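Local coordinates for glyoxylate-induced Protein (Pseudomonas aeruginosa, PDB 1SQ4) that is of unproven function but may act as a ureidoglycine aminohydrolase with two cupin barrels, at residues I141-Q146 with R188-V193. Numbering follows the deposited sequence.
Sequences IRKHYQ and RHDMHV
D190 and K143 form a buried salt bridge, with K143 NZ 3.0 Å from D190 OD2. D190 OD2 also accepts the backbone N-H of Q146, with Q146 N 2.8 Å away and an N-H...O angle of 151°. The two donors reach OD2 from opposite faces of the carboxylate, so one oxygen ties a side chain and a main chain of 141-146 together. A short acid suits this place: its CG sits between the backbone N and the carbonyl carbon (chi1 70°), which turns the carboxylate toward K143 and the backbone of Q146. Lysine supplies the length, its chain running out past M191 CB and bending only at the last torsion; there K143 NZ also donates to H144 O, 2.8 Å away.

Beside this salt bridge, Y145 sends its hydroxyl to R188 O, with Y145 OH 2.7 Å from the carbonyl oxygen, in the carbonyl plane and on a lone pair. That oxygen lies at the ring's edge, while D190 OD1 comes obliquely to within 3.3 Å of Y145 CD2, the ring and carboxylate planes standing 61° apart. The guanidinium of R188 turns elsewhere, to E155 and D186.

Further along the two strands, at I141 and V193, the contact becomes apolar. I141 CD1 and V193 CG1 meet tip to tip at 3.6 Å, branched side chains well suited to strands, and both residues also touch L261.

The contact thus joins strand 136-144 of the first cupin barrel to strand 191-198 of the second, along the interface of the bicupin fold. With E91 close to D190 OD1, the lysine probably offsets a concentration of negative charge. The salt bridge and the Q146 N-H bond link the two barrels through buried polar groups, consistent with a fixed position for the D190 carboxylate.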
loop_
_atom_site.group_PDB
_atom_site.type_symbol
_atom_site.label_atom_id
_atom_site.label_comp_id
_atom_site.label_asym_id
_atom_site.label_seq_id
_atom_site.Cartn_x
_atom_site.Cartn_y
_atom_site.Cartn_z
ATOM N N ILE A 141 -4.397 -33.099 -16.191
ATOM C CA ILE A 141 -3.180 -32.402 -15.846
ATOM C C ILE A 141 -2.032 -32.829 -16.765
ATOM O O ILE A 141 -1.706 -34.014 -16.854
ATOM C CB ILE A 141 -2.848 -32.684 -14.383
ATOM C CG1 ILE A 141 -4.031 -32.267 -13.517
ATOM C CG2 ILE A 141 -1.617 -31.928 -13.976
ATOM C CD1 ILE A 141 -3.964 -32.740 -12.091
ATOM N N ARG A 142 -1.417 -31.857 -17.437
ATOM C CA ARG A 142 -0.327 -32.138 -18.372
ATOM C C ARG A 142 1.022 -31.550 -18.006
ATOM O O ARG A 142 1.105 -30.513 -17.346
ATOM C CB ARG A 142 -0.693 -31.649 -19.783
ATOM C CG ARG A 142 -1.869 -32.390 -20.414
ATOM C CD ARG A 142 -2.423 -31.689 -21.645
ATOM N NE ARG A 142 -1.619 -31.845 -22.860
ATOM C CZ ARG A 142 -0.796 -30.920 -23.341
ATOM N NH1 ARG A 142 -0.655 -29.764 -22.704
ATOM N NH2 ARG A 142 -0.140 -31.138 -24.473
ATOM N N LYS A 143 2.078 -32.219 -18.456
ATOM C CA LYS A 143 3.441 -31.768 -18.222
ATOM C C LYS A 143 4.398 -32.488 -19.143
ATOM O O LYS A 143 4.200 -33.653 -19.471
ATOM C CB LYS A 143 3.885 -32.040 -16.785
ATOM C CG LYS A 143 5.364 -31.734 -16.512
ATOM C CD LYS A 143 5.785 -32.359 -15.189
ATOM C CE LYS A 143 7.209 -32.007 -14.742
ATOM N NZ LYS A 143 8.276 -32.197 -15.758
ATOM N N HIS A 144 5.438 -31.795 -19.567
ATOM C CA HIS A 144 6.412 -32.443 -20.405
ATOM C C HIS A 144 7.250 -33.293 -19.459
ATOM O O HIS A 144 7.826 -32.796 -18.482
ATOM C CB HIS A 144 7.276 -31.409 -21.127
ATOM C CG HIS A 144 6.596 -30.767 -22.297
ATOM N ND1 HIS A 144 6.995 -29.546 -22.804
ATOM C CD2 HIS A 144 5.575 -31.180 -23.078
ATOM C CE1 HIS A 144 6.248 -29.239 -23.847
ATOM N NE2 HIS A 144 5.376 -30.212 -24.038
ATOM N N TYR A 145 7.286 -34.587 -19.746
ATOM C CA TYR A 145 8.035 -35.534 -18.942
ATOM C C TYR A 145 9.524 -35.318 -19.122
ATOM O O TYR A 145 9.989 -35.032 -20.220
ATOM C CB TYR A 145 7.662 -36.965 -19.346
ATOM C CG TYR A 145 8.434 -38.020 -18.584
ATOM C CD1 TYR A 145 9.485 -38.714 -19.184
ATOM C CD2 TYR A 145 8.146 -38.295 -17.236
ATOM C CE1 TYR A 145 10.231 -39.645 -18.470
ATOM C CE2 TYR A 145 8.897 -39.231 -16.518
ATOM C CZ TYR A 145 9.938 -39.894 -17.149
ATOM O OH TYR A 145 10.713 -40.779 -16.457
ATOM N N GLN A 146 10.273 -35.447 -18.037
ATOM C CA GLN A 146 11.709 -35.271 -18.120
ATOM C C GLN A 146 12.408 -36.619 -18.045
ATOM O O GLN A 146 12.403 -37.283 -17.006
ATOM C CB GLN A 146 12.202 -34.361 -17.010
ATOM C CG GLN A 146 13.681 -34.078 -17.096
ATOM C CD GLN A 146 14.101 -32.969 -16.162
ATOM O OE1 GLN A 146 15.294 -32.654 -16.048
ATOM N NE2 GLN A 146 13.120 -32.362 -15.482
ATOM N N ARG A 188 11.108 -42.906 -11.402
ATOM C CA ARG A 188 10.662 -42.864 -12.785
ATOM C C ARG A 188 9.653 -41.737 -12.966
ATOM O O ARG A 188 9.541 -41.166 -14.047
ATOM C CB ARG A 188 10.032 -44.196 -13.173
ATOM C CG ARG A 188 11.015 -45.352 -13.225
ATOM C CD ARG A 188 10.310 -46.621 -13.691
ATOM N NE ARG A 188 9.293 -47.029 -12.726
ATOM C CZ ARG A 188 8.296 -47.868 -12.983
ATOM N NH1 ARG A 188 8.164 -48.405 -14.191
ATOM N NH2 ARG A 188 7.427 -48.165 -12.023
ATOM N N HIS A 189 8.914 -41.418 -11.908
ATOM C CA HIS A 189 7.943 -40.339 -11.978
ATOM C C HIS A 189 8.581 -39.024 -11.645
ATOM O O HIS A 189 9.315 -38.906 -10.659
ATOM C CB HIS A 189 6.797 -40.552 -11.009
ATOM C CG HIS A 189 5.709 -41.402 -11.556
ATOM N ND1 HIS A 189 5.654 -42.761 -11.346
ATOM C CD2 HIS A 189 4.661 -41.103 -12.358
ATOM C CE1 HIS A 189 4.621 -43.262 -11.995
ATOM N NE2 HIS A 189 4.002 -42.273 -12.620
ATOM N N ASP A 190 8.283 -38.022 -12.463
ATOM C CA ASP A 190 8.832 -36.697 -12.244
ATOM C C ASP A 190 7.744 -35.728 -11.801
ATOM O O ASP A 190 7.936 -34.515 -11.785
ATOM C CB ASP A 190 9.551 -36.209 -13.512
ATOM C CG ASP A 190 8.608 -35.895 -14.660
ATOM O OD1 ASP A 190 7.468 -36.400 -14.682
ATOM O OD2 ASP A 190 9.027 -35.142 -15.565
HETATM N N MSE A 191 6.602 -36.278 -11.419
HETATM C CA MSE A 191 5.496 -35.453 -10.966
HETATM C C MSE A 191 4.540 -36.273 -10.121
HETATM O O MSE A 191 4.349 -37.469 -10.352
HETATM C CB MSE A 191 4.716 -34.882 -12.146
HETATM C CG MSE A 191 3.827 -35.901 -12.831
HETATM SE SE MSE A 191 2.475 -35.034 -13.895
HETATM C CE MSE A 191 1.751 -36.580 -14.827
ATOM N N HIS A 192 3.933 -35.619 -9.144
ATOM C CA HIS A 192 2.977 -36.283 -8.293
ATOM C C HIS A 192 1.687 -35.480 -8.340
ATOM O O HIS A 192 1.703 -34.249 -8.389
ATOM C CB HIS A 192 3.481 -36.341 -6.846
ATOM C CG HIS A 192 4.656 -37.253 -6.635
ATOM N ND1 HIS A 192 5.502 -37.114 -5.551
ATOM C CD2 HIS A 192 5.094 -38.334 -7.316
ATOM C CE1 HIS A 192 6.405 -38.076 -5.579
ATOM N NE2 HIS A 192 6.184 -38.833 -6.637
ATOM N N VAL A 193 0.569 -36.190 -8.356
ATOM C CA VAL A 193 -0.749 -35.579 -8.341
ATOM C C VAL A 193 -1.449 -36.349 -7.228
ATOM O O VAL A 193 -1.894 -37.480 -7.431
ATOM C CB VAL A 193 -1.502 -35.799 -9.683
ATOM C CG1 VAL A 193 -2.836 -35.081 -9.658
ATOM C CG2 VAL A 193 -0.675 -35.290 -10.844
#